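PDB 1ZZM: putative deoxyribonuclease yjjV from Escherichia coli, which probably hydrolyses ester bonds as a TatD-type, metal-dependent hydrolase that binds two divalent metal cations per subunit. Local coordinates for residues A[3-8]-A[228-233]; A[10-15]-A[23-28]; A[214-219]-A[223-228]. One frame throughout, in Å; residues are numbered along the deposited sequence.

Contact 1 of 3, residues A[3-8]-A[228-233]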
ATOM      1  N   CYS A   3      -9.153  16.205   8.041  1.00 24.73           N
ATOM      2  CA  CYS A   3      -8.628  14.984   7.422  1.00 28.12           C
ATOM      3  C   CYS A   3      -8.879  15.130   5.918  1.00 25.23           C
ATOM      4  O   CYS A   3      -9.985  14.882   5.420  1.00 29.92           O
ATOM      5  CB  CYS A   3      -9.330  13.720   7.960  1.00 27.83           C
ATOM      6  SG  CYS A   3      -8.853  12.176   7.074  1.00 32.29           S
ATOM      7  N   ARG A   4      -7.850  15.552   5.197  1.00 22.91           N
ATOM      8  CA  ARG A   4      -7.982  15.715   3.770  1.00 20.07           C
ATOM      9  C   ARG A   4      -7.323  14.586   2.970  1.00 19.03           C
ATOM     10  O   ARG A   4      -7.690  14.379   1.823  1.00 16.06           O
ATOM     11  CB  ARG A   4      -7.404  17.063   3.342  1.00 26.55           C
ATOM     12  CG  ARG A   4      -7.900  17.511   1.947  1.00 33.66           C
ATOM     13  CD  ARG A   4      -7.058  18.636   1.346  1.00 37.35           C
ATOM     14  NE  ARG A   4      -7.672  19.175   0.125  1.00 41.29           N
ATOM     15  CZ  ARG A   4      -7.041  19.949  -0.755  1.00 42.49           C
ATOM     16  NH1 ARG A   4      -5.767  20.279  -0.554  1.00 45.89           N
ATOM     17  NH2 ARG A   4      -7.678  20.401  -1.833  1.00 40.34           N
ATOM     18  N   PHE A   5      -6.388  13.850   3.586  1.00 15.58           N
ATOM     19  CA  PHE A   5      -5.645  12.760   2.915  1.00 13.76           C
ATOM     20  C   PHE A   5      -5.568  11.478   3.761  1.00 13.91           C
ATOM     21  O   PHE A   5      -5.577  11.540   4.990  1.00 13.57           O
ATOM     22  CB  PHE A   5      -4.186  13.167   2.697  1.00 13.59           C
ATOM     23  CG  PHE A   5      -4.013  14.481   2.032  1.00 15.00           C
ATOM     24  CD1 PHE A   5      -4.428  14.667   0.714  1.00 15.20           C
ATOM     25  CD2 PHE A   5      -3.438  15.540   2.723  1.00 15.03           C
ATOM     26  CE1 PHE A   5      -4.276  15.913   0.084  1.00 19.14           C
ATOM     27  CE2 PHE A   5      -3.278  16.784   2.110  1.00 18.51           C
ATOM     28  CZ  PHE A   5      -3.699  16.969   0.789  1.00 21.66           C
ATOM     29  N   ILE A   6      -5.468  10.332   3.088  1.00 12.35           N
ATOM     30  CA  ILE A   6      -5.299   9.047   3.752  1.00 14.55           C
ATOM     31  C   ILE A   6      -4.025   8.449   3.164  1.00 12.30           C
ATOM     32  O   ILE A   6      -3.949   8.262   1.949  1.00 12.39           O
ATOM     33  CB  ILE A   6      -6.445   8.029   3.456  1.00 15.33           C
ATOM     34  CG1 ILE A   6      -7.794   8.580   3.918  1.00 17.73           C
ATOM     35  CG2 ILE A   6      -6.155   6.704   4.211  1.00 15.05           C
ATOM     36  CD1 ILE A   6      -7.914   8.713   5.362  1.00 23.50           C
ATOM     37  N   ASP A   7      -3.008   8.203   3.999  1.00 12.87           N
ATOM     38  CA  ASP A   7      -1.807   7.547   3.496  1.00 12.34           C
ATOM     39  C   ASP A   7      -2.173   6.066   3.519  1.00 12.32           C
ATOM     40  O   ASP A   7      -2.196   5.436   4.594  1.00 10.88           O
ATOM     41  CB  ASP A   7      -0.603   7.781   4.418  1.00 12.29           C
ATOM     42  CG  ASP A   7       0.703   7.182   3.851  1.00 14.25           C
ATOM     43  OD1 ASP A   7       0.661   6.390   2.871  1.00 12.18           O
ATOM     44  OD2 ASP A   7       1.777   7.527   4.384  1.00 12.07           O
ATOM     45  N   THR A   8      -2.473   5.498   2.357  1.00 10.59           N
ATOM     46  CA  THR A   8      -2.833   4.079   2.313  1.00  8.59           C
ATOM     47  C   THR A   8      -1.683   3.078   2.443  1.00  8.62           C
ATOM     48  O   THR A   8      -1.893   1.872   2.308  1.00  8.99           O
ATOM     49  CB  THR A   8      -3.603   3.744   1.036  1.00  6.69           C
ATOM     50  OG1 THR A   8      -2.769   4.007  -0.107  1.00 11.10           O
ATOM     51  CG2 THR A   8      -4.882   4.629   0.961  1.00 11.74           C
ATOM     52  N   ARG A 228       2.484  16.306   0.063  1.00 14.18           N
ATOM     53  CA  ARG A 228       3.393  16.765  -0.987  1.00 15.73           C
ATOM     54  C   ARG A 228       3.175  15.900  -2.256  1.00 17.55           C
ATOM     55  O   ARG A 228       3.151  16.418  -3.392  1.00 17.41           O
ATOM     56  CB  ARG A 228       4.821  16.667  -0.463  1.00 19.34           C
ATOM     57  CG  ARG A 228       5.853  17.540  -1.156  1.00 24.23           C
ATOM     58  CD  ARG A 228       7.236  17.358  -0.506  1.00 28.30           C
ATOM     59  NE  ARG A 228       7.319  17.935   0.837  1.00 32.34           N
ATOM     60  CZ  ARG A 228       7.420  19.240   1.086  1.00 34.00           C
ATOM     61  NH1 ARG A 228       7.446  20.120   0.088  1.00 32.50           N
ATOM     62  NH2 ARG A 228       7.504  19.669   2.336  1.00 37.74           N
ATOM     63  N   VAL A 229       2.991  14.588  -2.082  1.00 16.31           N
ATOM     64  CA  VAL A 229       2.725  13.719  -3.237  1.00 14.32           C
ATOM     65  C   VAL A 229       1.465  14.259  -3.915  1.00 15.17           C
ATOM     66  O   VAL A 229       1.422  14.403  -5.127  1.00 16.27           O
ATOM     67  CB  VAL A 229       2.459  12.250  -2.804  1.00 15.98           C
ATOM     68  CG1 VAL A 229       1.997  11.375  -4.021  1.00 13.31           C
ATOM     69  CG2 VAL A 229       3.711  11.672  -2.228  1.00 14.78           C
ATOM     70  N   PHE A 230       0.464  14.605  -3.109  1.00 15.74           N
ATOM     71  CA  PHE A 230      -0.789  15.136  -3.623  1.00 16.56           C
ATOM     72  C   PHE A 230      -0.585  16.421  -4.436  1.00 18.23           C
ATOM     73  O   PHE A 230      -1.197  16.604  -5.497  1.00 16.81           O
ATOM     74  CB  PHE A 230      -1.769  15.405  -2.465  1.00 17.67           C
ATOM     75  CG  PHE A 230      -3.032  16.114  -2.893  1.00 15.71           C
ATOM     76  CD1 PHE A 230      -4.046  15.420  -3.557  1.00 16.17           C
ATOM     77  CD2 PHE A 230      -3.198  17.464  -2.645  1.00 18.78           C
ATOM     78  CE1 PHE A 230      -5.212  16.069  -3.965  1.00 16.73           C
ATOM     79  CE2 PHE A 230      -4.349  18.125  -3.045  1.00 20.21           C
ATOM     80  CZ  PHE A 230      -5.371  17.416  -3.714  1.00 18.09           C
ATOM     81  N   ALA A 231       0.260  17.319  -3.936  1.00 17.43           N
ATOM     82  CA  ALA A 231       0.512  18.578  -4.645  1.00 18.56           C
ATOM     83  C   ALA A 231       1.090  18.254  -6.013  1.00 17.58           C
ATOM     84  O   ALA A 231       0.734  18.868  -7.006  1.00 21.14           O
ATOM     85  CB  ALA A 231       1.485  19.468  -3.848  1.00 16.77           C
ATOM     86  N   VAL A 232       1.986  17.283  -6.078  1.00 16.55           N
ATOM     87  CA  VAL A 232       2.558  16.916  -7.360  1.00 15.48           C
ATOM     88  C   VAL A 232       1.525  16.243  -8.254  1.00 16.68           C
ATOM     89  O   VAL A 232       1.491  16.470  -9.471  1.00 19.46           O
ATOM     90  CB  VAL A 232       3.767  16.016  -7.152  1.00 15.50           C
ATOM     91  CG1 VAL A 232       4.290  15.497  -8.479  1.00 15.01           C
ATOM     92  CG2 VAL A 232       4.849  16.809  -6.432  1.00 19.67           C
ATOM     93  N   LEU A 233       0.680  15.402  -7.661  1.00 15.06           N
ATOM     94  CA  LEU A 233      -0.370  14.731  -8.437  1.00 13.51           C
ATOM     95  C   LEU A 233      -1.284  15.777  -9.066  1.00 15.73           C
ATOM     96  O   LEU A 233      -1.759  15.607 -10.181  1.00 18.32           O
ATOM     97  CB  LEU A 233      -1.208  13.822  -7.543  1.00 11.67           C
ATOM     98  CG  LEU A 233      -2.372  13.080  -8.216  1.00 15.57           C
ATOM     99  CD1 LEU A 233      -1.846  12.153  -9.300  1.00 11.23           C
ATOM    100  CD2 LEU A 233      -3.166  12.266  -7.137  1.00 16.29           C
TER
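Phe5, at the start of strand 5-7, and Phe230, in helix 226-236, mark the nearest approach of the two backbones, with Phe5 CA and Phe230 CA 8.5 Å apart, a gap bridged by side chains alone. Both CB atoms point toward the opposing segment. The rings do not stack: their centroids lie 4.8 Å apart and their planes are inclined at 52°. Phe5 CE1 stands above one face of the Phe230 ring, displaced from the centre toward the rim, and comes within 3.2 Å of Phe230 CG. Phe5 CZ follows at 3.5 Å from Phe230 CD2, and Phe5 CE1 is also 3.6 Å from Phe230 CB, which makes this a tight apolar fit. Phe230 reaches across because its CG is anti to the backbone N (chi1 173°), which carries the ring off the helix toward the strand. The outer end of that ring meets Arg4, whose chain runs extended from CG to NE; Phe230 CE2 lies over one face of the guanidinium, 3.6 Å from Arg4 NH1, with the two planes 67° apart. The charge itself is met by Asp242, in a salt bridge through Arg4 NH2. An alanine in place of Phe230 would probably open a gap beside the Phe5 ring and leave the Arg4 guanidinium without the ring against its face. Strand 5-7 is the first strand of the TIM barrel, hydrogen-bonded in parallel to strand 33-39, while helix 226-236 follows the last strand, 202-204. The phenylalanine pair therefore packs where the barrel closes: Leu204 of strand 202-204 touches Phe5, and Ile244 and Ala245 of helix 241-256 lie against Phe230.

Contact 2 of 3, residues A[10-15]-A[23-28]. With ZN (zinc ion), chain B.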
ATOM      1  N   CYS A  10       1.844   2.992   4.930  1.00 11.63           N
ATOM      2  CA  CYS A  10       2.940   3.521   5.722  1.00 11.99           C
ATOM      3  C   CYS A  10       3.367   2.467   6.729  1.00  8.67           C
ATOM      4  O   CYS A  10       2.541   1.963   7.500  1.00 11.59           O
ATOM      5  CB  CYS A  10       2.500   4.803   6.454  1.00 11.03           C
ATOM      6  SG  CYS A  10       3.821   5.478   7.552  1.00 16.16           S
ATOM      7  N   HIS A  11       4.661   2.126   6.730  1.00 10.65           N
ATOM      8  CA  HIS A  11       5.186   1.120   7.651  1.00  8.53           C
ATOM      9  C   HIS A  11       5.465   1.830   8.970  1.00 13.64           C
ATOM     10  O   HIS A  11       6.612   2.006   9.396  1.00 11.23           O
ATOM     11  CB  HIS A  11       6.455   0.509   7.057  1.00 10.15           C
ATOM     12  CG  HIS A  11       6.181  -0.339   5.850  1.00  7.72           C
ATOM     13  ND1 HIS A  11       5.672  -1.612   5.949  1.00  9.98           N
ATOM     14  CD2 HIS A  11       6.225  -0.054   4.527  1.00 12.81           C
ATOM     15  CE1 HIS A  11       5.403  -2.080   4.746  1.00  8.55           C
ATOM     16  NE2 HIS A  11       5.723  -1.150   3.864  1.00 11.28           N
ATOM     17  N   PHE A  12       4.380   2.221   9.609  1.00 10.72           N
ATOM     18  CA  PHE A  12       4.425   2.994  10.848  1.00 12.35           C
ATOM     19  C   PHE A  12       4.940   2.269  12.090  1.00 11.57           C
ATOM     20  O   PHE A  12       5.095   2.898  13.142  1.00 14.21           O
ATOM     21  CB  PHE A  12       3.023   3.515  11.111  1.00 11.71           C
ATOM     22  CG  PHE A  12       2.971   4.751  11.965  1.00 13.15           C
ATOM     23  CD1 PHE A  12       3.331   5.980  11.442  1.00 13.34           C
ATOM     24  CD2 PHE A  12       2.524   4.680  13.290  1.00 14.14           C
ATOM     25  CE1 PHE A  12       3.253   7.147  12.222  1.00 13.20           C
ATOM     26  CE2 PHE A  12       2.439   5.838  14.088  1.00 14.23           C
ATOM     27  CZ  PHE A  12       2.804   7.066  13.559  1.00 12.88           C
ATOM     28  N   ASP A  13       5.190   0.964  11.989  1.00 11.36           N
ATOM     29  CA  ASP A  13       5.705   0.193  13.118  1.00 10.95           C
ATOM     30  C   ASP A  13       7.235   0.123  13.083  1.00 12.35           C
ATOM     31  O   ASP A  13       7.858  -0.486  13.950  1.00 13.54           O
ATOM     32  CB  ASP A  13       5.119  -1.232  13.140  1.00 10.32           C
ATOM     33  CG  ASP A  13       5.320  -1.982  11.832  1.00 13.52           C
ATOM     34  OD1 ASP A  13       5.130  -1.392  10.749  1.00 15.82           O
ATOM     35  OD2 ASP A  13       5.646  -3.180  11.913  1.00 11.35           O
ATOM     36  N   PHE A  14       7.827   0.728  12.066  1.00 11.13           N
ATOM     37  CA  PHE A  14       9.288   0.774  11.953  1.00 11.79           C
ATOM     38  C   PHE A  14       9.815   2.164  12.324  1.00 13.67           C
ATOM     39  O   PHE A  14       9.050   3.130  12.422  1.00 10.65           O
ATOM     40  CB  PHE A  14       9.724   0.515  10.513  1.00 12.50           C
ATOM     41  CG  PHE A  14       9.645  -0.923  10.087  1.00 12.78           C
ATOM     42  CD1 PHE A  14       8.416  -1.512   9.753  1.00 14.24           C
ATOM     43  CD2 PHE A  14      10.802  -1.700  10.027  1.00 16.44           C
ATOM     44  CE1 PHE A  14       8.348  -2.877   9.369  1.00 11.09           C
ATOM     45  CE2 PHE A  14      10.745  -3.046   9.647  1.00 17.59           C
ATOM     46  CZ  PHE A  14       9.520  -3.643   9.318  1.00 14.02           C
ATOM     47  N   PRO A  15      11.152   2.293  12.477  1.00 15.28           N
ATOM     48  CA  PRO A  15      11.786   3.581  12.806  1.00 15.61           C
ATOM     49  C   PRO A  15      11.595   4.478  11.578  1.00 16.56           C
ATOM     50  O   PRO A  15      11.624   3.993  10.445  1.00 15.91           O
ATOM     51  CB  PRO A  15      13.278   3.216  12.974  1.00 16.36           C
ATOM     52  CG  PRO A  15      13.269   1.737  13.303  1.00 16.80           C
ATOM     53  CD  PRO A  15      12.149   1.204  12.411  1.00 17.03           C
ATOM     54  N   ALA A  23       3.984  12.166  18.347  1.00 19.16           N
ATOM     55  CA  ALA A  23       4.495  13.268  17.560  1.00 20.68           C
ATOM     56  C   ALA A  23       4.300  12.997  16.081  1.00 18.93           C
ATOM     57  O   ALA A  23       3.947  13.900  15.333  1.00 19.17           O
ATOM     58  CB  ALA A  23       5.986  13.490  17.856  1.00 20.35           C
ATOM     59  N   SER A  24       4.556  11.754  15.659  1.00 15.77           N
ATOM     60  CA  SER A  24       4.424  11.396  14.245  1.00 13.84           C
ATOM     61  C   SER A  24       2.983  11.532  13.754  1.00 12.67           C
ATOM     62  O   SER A  24       2.741  12.051  12.663  1.00 13.16           O
ATOM     63  CB  SER A  24       4.936   9.971  14.018  1.00 13.45           C
ATOM     64  OG  SER A  24       6.317   9.911  14.338  1.00 17.17           O
ATOM     65  N   LEU A  25       2.025  11.068  14.546  1.00 12.10           N
ATOM     66  CA  LEU A  25       0.631  11.207  14.136  1.00 14.82           C
ATOM     67  C   LEU A  25       0.231  12.677  14.094  1.00 16.68           C
ATOM     68  O   LEU A  25      -0.560  13.062  13.230  1.00 16.38           O
ATOM     69  CB  LEU A  25      -0.304  10.430  15.072  1.00 13.85           C
ATOM     70  CG  LEU A  25      -0.234   8.907  14.875  1.00 14.77           C
ATOM     71  CD1 LEU A  25      -0.886   8.196  16.046  1.00 16.44           C
ATOM     72  CD2 LEU A  25      -0.960   8.525  13.594  1.00 15.88           C
ATOM     73  N   GLN A  26       0.753  13.511  15.001  1.00 16.32           N
ATOM     74  CA  GLN A  26       0.389  14.939  14.957  1.00 19.29           C
ATOM     75  C   GLN A  26       0.998  15.608  13.722  1.00 17.38           C
ATOM     76  O   GLN A  26       0.352  16.434  13.078  1.00 17.10           O
ATOM     77  CB  GLN A  26       0.851  15.700  16.217  1.00 20.68           C
ATOM     78  CG  GLN A  26       0.386  15.095  17.548  1.00 31.32           C
ATOM     79  CD  GLN A  26       1.148  15.651  18.763  1.00 38.05           C
ATOM     80  OE1 GLN A  26       2.323  16.028  18.656  1.00 41.67           O
ATOM     81  NE2 GLN A  26       0.488  15.678  19.923  1.00 41.60           N
ATOM     82  N   ARG A  27       2.236  15.257  13.383  1.00 16.56           N
ATOM     83  CA  ARG A  27       2.857  15.841  12.204  1.00 15.41           C
ATOM     84  C   ARG A  27       2.054  15.448  10.956  1.00 17.09           C
ATOM     85  O   ARG A  27       1.895  16.250  10.042  1.00 18.59           O
ATOM     86  CB  ARG A  27       4.315  15.386  12.071  1.00 16.62           C
ATOM     87  CG  ARG A  27       5.227  15.917  13.184  1.00 17.73           C
ATOM     88  CD  ARG A  27       6.603  15.253  13.177  1.00 19.02           C
ATOM     89  NE  ARG A  27       7.426  15.570  11.999  1.00 22.06           N
ATOM     90  CZ  ARG A  27       8.726  15.269  11.893  1.00 19.67           C
ATOM     91  NH1 ARG A  27       9.343  14.636  12.887  1.00 21.44           N
ATOM     92  NH2 ARG A  27       9.433  15.643  10.816  1.00 21.91           N
ATOM     93  N   ALA A  28       1.548  14.221  10.934  1.00 17.38           N
ATOM     94  CA  ALA A  28       0.749  13.734   9.818  1.00 16.05           C
ATOM     95  C   ALA A  28      -0.564  14.493   9.790  1.00 15.10           C
ATOM     96  O   ALA A  28      -0.982  15.014   8.752  1.00 14.32           O
ATOM     97  CB  ALA A  28       0.470  12.217   9.955  1.00 15.62           C
TER
HETATM   98 ZN    ZN B 401       5.413  -1.346   1.895  1.00 12.45          ZN
HETATM   99  O   HOH W   1       6.959  -1.998   0.764  1.00 10.79           O
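Phe12 makes a buried, apolar contact with Ser24 and Leu25, packing the loop that follows the first barrel strand against helix 21-30, which the same loop leads into. The far end of the ring does the touching: Phe12 CZ is 3.6 Å from Ser24 CB and 3.8 Å from Leu25 CG, with Phe12 CE1 at 3.7 Å from Ser24 CB. From Ser24 the ring thus meets the methylene; the hydroxyl bonds to the carbonyl O of Asp20. Leu25 leaves its backbone neither toward nor away from the loop, but its CG comes in against the ring. Phe12 CG lies anti to the backbone N (chi1 -156°), which sends the ring toward the helix. The backbone here is tightly curled, with an inverse gamma turn centred on His11 and a type I beta turn from His11 to Phe14. His9 and His11 form the His-X-His metal motif after the first strand, as in related metallo-dependent hydrolases, and His11 NE2 binds zinc at 2.0 Å, in a site that also includes His9, Glu97 and Asp207, with a water on the metal. One residue on, Phe12 enters the hydrophobic layer behind the barrel wall, where Phe17 lies almost parallel to its ring and Val38, Leu52 and Leu59 touch it.

Contact 3 of 3, residues A[214-219]-A[223-228]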
ATOM      1  N   ASN A 214      11.574  13.441  -4.053  1.00 18.72           N
ATOM      2  CA  ASN A 214      12.626  14.216  -4.718  1.00 17.96           C
ATOM      3  C   ASN A 214      12.958  15.461  -3.900  1.00 19.63           C
ATOM      4  O   ASN A 214      12.090  16.293  -3.646  1.00 20.06           O
ATOM      5  CB  ASN A 214      12.172  14.638  -6.125  1.00 16.74           C
ATOM      6  CG  ASN A 214      13.329  15.112  -6.992  1.00 21.87           C
ATOM      7  OD1 ASN A 214      14.439  15.275  -6.503  1.00 21.50           O
ATOM      8  ND2 ASN A 214      13.076  15.317  -8.280  1.00 22.44           N
ATOM      9  N   GLY A 215      14.215  15.575  -3.483  1.00 24.47           N
ATOM     10  CA  GLY A 215      14.624  16.733  -2.700  1.00 26.83           C
ATOM     11  C   GLY A 215      14.645  16.453  -1.210  1.00 29.67           C
ATOM     12  O   GLY A 215      14.974  17.340  -0.407  1.00 29.56           O
ATOM     13  N   PHE A 216      14.294  15.219  -0.844  1.00 29.01           N
ATOM     14  CA  PHE A 216      14.251  14.804   0.547  1.00 28.45           C
ATOM     15  C   PHE A 216      14.999  13.524   0.766  1.00 27.89           C
ATOM     16  O   PHE A 216      14.803  12.847   1.763  1.00 28.09           O
ATOM     17  CB  PHE A 216      12.799  14.630   1.004  1.00 27.63           C
ATOM     18  CG  PHE A 216      12.030  15.907   1.029  1.00 28.92           C
ATOM     19  CD1 PHE A 216      11.428  16.397  -0.124  1.00 27.28           C
ATOM     20  CD2 PHE A 216      11.959  16.662   2.198  1.00 29.59           C
ATOM     21  CE1 PHE A 216      10.771  17.618  -0.118  1.00 25.97           C
ATOM     22  CE2 PHE A 216      11.310  17.877   2.212  1.00 29.76           C
ATOM     23  CZ  PHE A 216      10.712  18.362   1.048  1.00 29.02           C
ATOM     24  N   GLN A 217      15.864  13.172  -0.172  1.00 29.72           N
ATOM     25  CA  GLN A 217      16.639  11.952  -0.034  1.00 31.62           C
ATOM     26  C   GLN A 217      17.671  12.119   1.089  1.00 33.35           C
ATOM     27  O   GLN A 217      18.032  13.246   1.452  1.00 31.99           O
ATOM     28  CB  GLN A 217      17.329  11.639  -1.359  1.00 34.12           C
ATOM     29  CG  GLN A 217      16.353  11.204  -2.428  1.00 35.19           C
ATOM     30  CD  GLN A 217      16.905  11.362  -3.824  1.00 38.34           C
ATOM     31  OE1 GLN A 217      16.944  12.473  -4.370  1.00 36.83           O
ATOM     32  NE2 GLN A 217      17.340  10.249  -4.417  1.00 39.59           N
ATOM     33  N   GLY A 218      18.122  11.001   1.648  1.00 33.15           N
ATOM     34  CA  GLY A 218      19.096  11.066   2.728  1.00 33.51           C
ATOM     35  C   GLY A 218      18.515  11.012   4.136  1.00 34.08           C
ATOM     36  O   GLY A 218      19.269  10.969   5.105  1.00 33.71           O
ATOM     37  N   GLN A 219      17.183  11.039   4.251  1.00 31.68           N
ATOM     38  CA  GLN A 219      16.502  10.971   5.548  1.00 30.65           C
ATOM     39  C   GLN A 219      15.203  10.179   5.361  1.00 27.24           C
ATOM     40  O   GLN A 219      14.671  10.088   4.260  1.00 25.09           O
ATOM     41  CB  GLN A 219      16.197  12.378   6.090  1.00 31.39           C
ATOM     42  CG  GLN A 219      15.175  13.189   5.307  1.00 36.42           C
ATOM     43  CD  GLN A 219      15.137  14.662   5.721  1.00 40.08           C
ATOM     44  OE1 GLN A 219      14.946  14.994   6.899  1.00 42.43           O
ATOM     45  NE2 GLN A 219      15.316  15.552   4.747  1.00 42.03           N
ATOM     46  N   PRO A 223       4.812   9.965   6.702  1.00 14.13           N
ATOM     47  CA  PRO A 223       3.455  10.052   6.140  1.00 14.12           C
ATOM     48  C   PRO A 223       2.943  11.436   5.783  1.00 15.21           C
ATOM     49  O   PRO A 223       2.130  11.560   4.867  1.00 13.23           O
ATOM     50  CB  PRO A 223       2.590   9.318   7.183  1.00 14.55           C
ATOM     51  CG  PRO A 223       3.373   9.556   8.477  1.00 14.05           C
ATOM     52  CD  PRO A 223       4.806   9.355   8.043  1.00 11.31           C
ATOM     53  N   GLU A 224       3.425  12.487   6.452  1.00 13.53           N
ATOM     54  CA  GLU A 224       2.952  13.820   6.098  1.00 13.41           C
ATOM     55  C   GLU A 224       3.354  14.160   4.662  1.00 14.01           C
ATOM     56  O   GLU A 224       2.788  15.067   4.065  1.00 13.72           O
ATOM     57  CB  GLU A 224       3.498  14.906   7.065  1.00 15.17           C
ATOM     58  CG  GLU A 224       4.985  14.842   7.271  1.00 16.13           C
ATOM     59  CD  GLU A 224       5.367  13.924   8.409  1.00 19.07           C
ATOM     60  OE1 GLU A 224       4.710  12.872   8.592  1.00 17.41           O
ATOM     61  OE2 GLU A 224       6.331  14.240   9.133  1.00 17.59           O
ATOM     62  N   GLN A 225       4.328  13.436   4.114  1.00 13.22           N
ATOM     63  CA  GLN A 225       4.773  13.695   2.756  1.00 15.87           C
ATOM     64  C   GLN A 225       3.680  13.324   1.761  1.00 15.93           C
ATOM     65  O   GLN A 225       3.791  13.649   0.590  1.00 17.91           O
ATOM     66  CB  GLN A 225       6.082  12.938   2.451  1.00 16.67           C
ATOM     67  CG  GLN A 225       7.323  13.511   3.199  1.00 18.56           C
ATOM     68  CD  GLN A 225       7.763  14.824   2.600  1.00 20.97           C
ATOM     69  OE1 GLN A 225       7.019  15.805   2.617  1.00 24.34           O
ATOM     70  NE2 GLN A 225       8.966  14.845   2.033  1.00 23.55           N
ATOM     71  N   ALA A 226       2.617  12.665   2.223  1.00 13.74           N
ATOM     72  CA  ALA A 226       1.529  12.340   1.313  1.00 15.51           C
ATOM     73  C   ALA A 226       0.935  13.648   0.770  1.00 15.63           C
ATOM     74  O   ALA A 226       0.472  13.697  -0.368  1.00 14.56           O
ATOM     75  CB  ALA A 226       0.441  11.526   2.024  1.00 11.97           C
ATOM     76  N   ALA A 227       0.922  14.692   1.603  1.00 15.19           N
ATOM     77  CA  ALA A 227       0.372  15.999   1.194  1.00 15.78           C
ATOM     78  C   ALA A 227       1.179  16.573   0.040  1.00 15.99           C
ATOM     79  O   ALA A 227       0.627  17.243  -0.850  1.00 16.19           O
ATOM     80  CB  ALA A 227       0.387  16.992   2.379  1.00 12.68           C
ATOM     81  N   ARG A 228       2.484  16.306   0.063  1.00 14.18           N
ATOM     82  CA  ARG A 228       3.393  16.765  -0.987  1.00 15.73           C
ATOM     83  C   ARG A 228       3.175  15.900  -2.256  1.00 17.55           C
ATOM     84  O   ARG A 228       3.151  16.418  -3.392  1.00 17.41           O
ATOM     85  CB  ARG A 228       4.821  16.667  -0.463  1.00 19.34           C
ATOM     86  CG  ARG A 228       5.853  17.540  -1.156  1.00 24.23           C
ATOM     87  CD  ARG A 228       7.236  17.358  -0.506  1.00 28.30           C
ATOM     88  NE  ARG A 228       7.319  17.935   0.837  1.00 32.34           N
ATOM     89  CZ  ARG A 228       7.420  19.240   1.086  1.00 34.00           C
ATOM     90  NH1 ARG A 228       7.446  20.120   0.088  1.00 32.50           N
ATOM     91  NH2 ARG A 228       7.504  19.669   2.336  1.00 37.74           N
TER
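The run from Asn214 to Gln219 touches segment 223-228 through Phe216, which meets Gln225 and Arg228. At its start, Asn214 is tied by its backbone N to the hydroxyl of Thr183. Gly215 follows with a positive phi, a conformation in which a CB would jam against the carbonyl O of Asn214. Phe216 then turns its side chain toward segment 223-228. Gln225 NE2 sits over the centre of one ring face, 3.4 Å from Phe216 CG and 3.5 Å from Phe216 CD2, its amide plane steeply inclined to the ring. The far end of the ring meets Arg228 from the opposite direction: Phe216 CZ lies over the centre of a guanidinium face, 3.4 Å from Arg228 CZ, with the planes 34° apart. Arg228 CD is also close, 3.6 Å from Phe216 CE1. The arginine chain runs straight until it bends at chi3 (-70°), which brings the guanidinium against the CZ end of the ring. Gln225 and Arg228 are themselves joined, since Arg228 NE donates to Gln225 OE1 over 2.8 Å, at an N-H...O angle of 161° and within the guanidinium plane. From Phe216 to Gln219 the chain makes a type II beta turn, with Gly218 at its third position, where positive phi suits glycine. One ring face thus takes the Gln225 amide nitrogen, while the far end of the ring rests on the guanidinium face in van der Waals contact; the bond from Arg228 NE probably sets which end of the amide is the oxygen, leaving NE2 toward the ring.

Contacts 1, 2 and 3 lie 11 to 15 Å apart, centre to centre, within a single TIM-barrel domain. Along the chain, 3-8 leads directly into contact 2; contact 3 comes much later, and 228-233 completes contact 1. Contacts 1 and 3 share helix 226-236 and Arg228, and they touch where Phe5 meets Ala227 and Asp7 meets Pro223. Contacts 2 and 3 meet through Cys10 and Ala28 against Pro223, and by a long, weak ion pair between Arg27 and Glu224. Together they join the first strand, its following loop and helix 21-30 to the chain after the last strand; only contact 2 contains a zinc ligand, His11, and contact 1 lies away from that site.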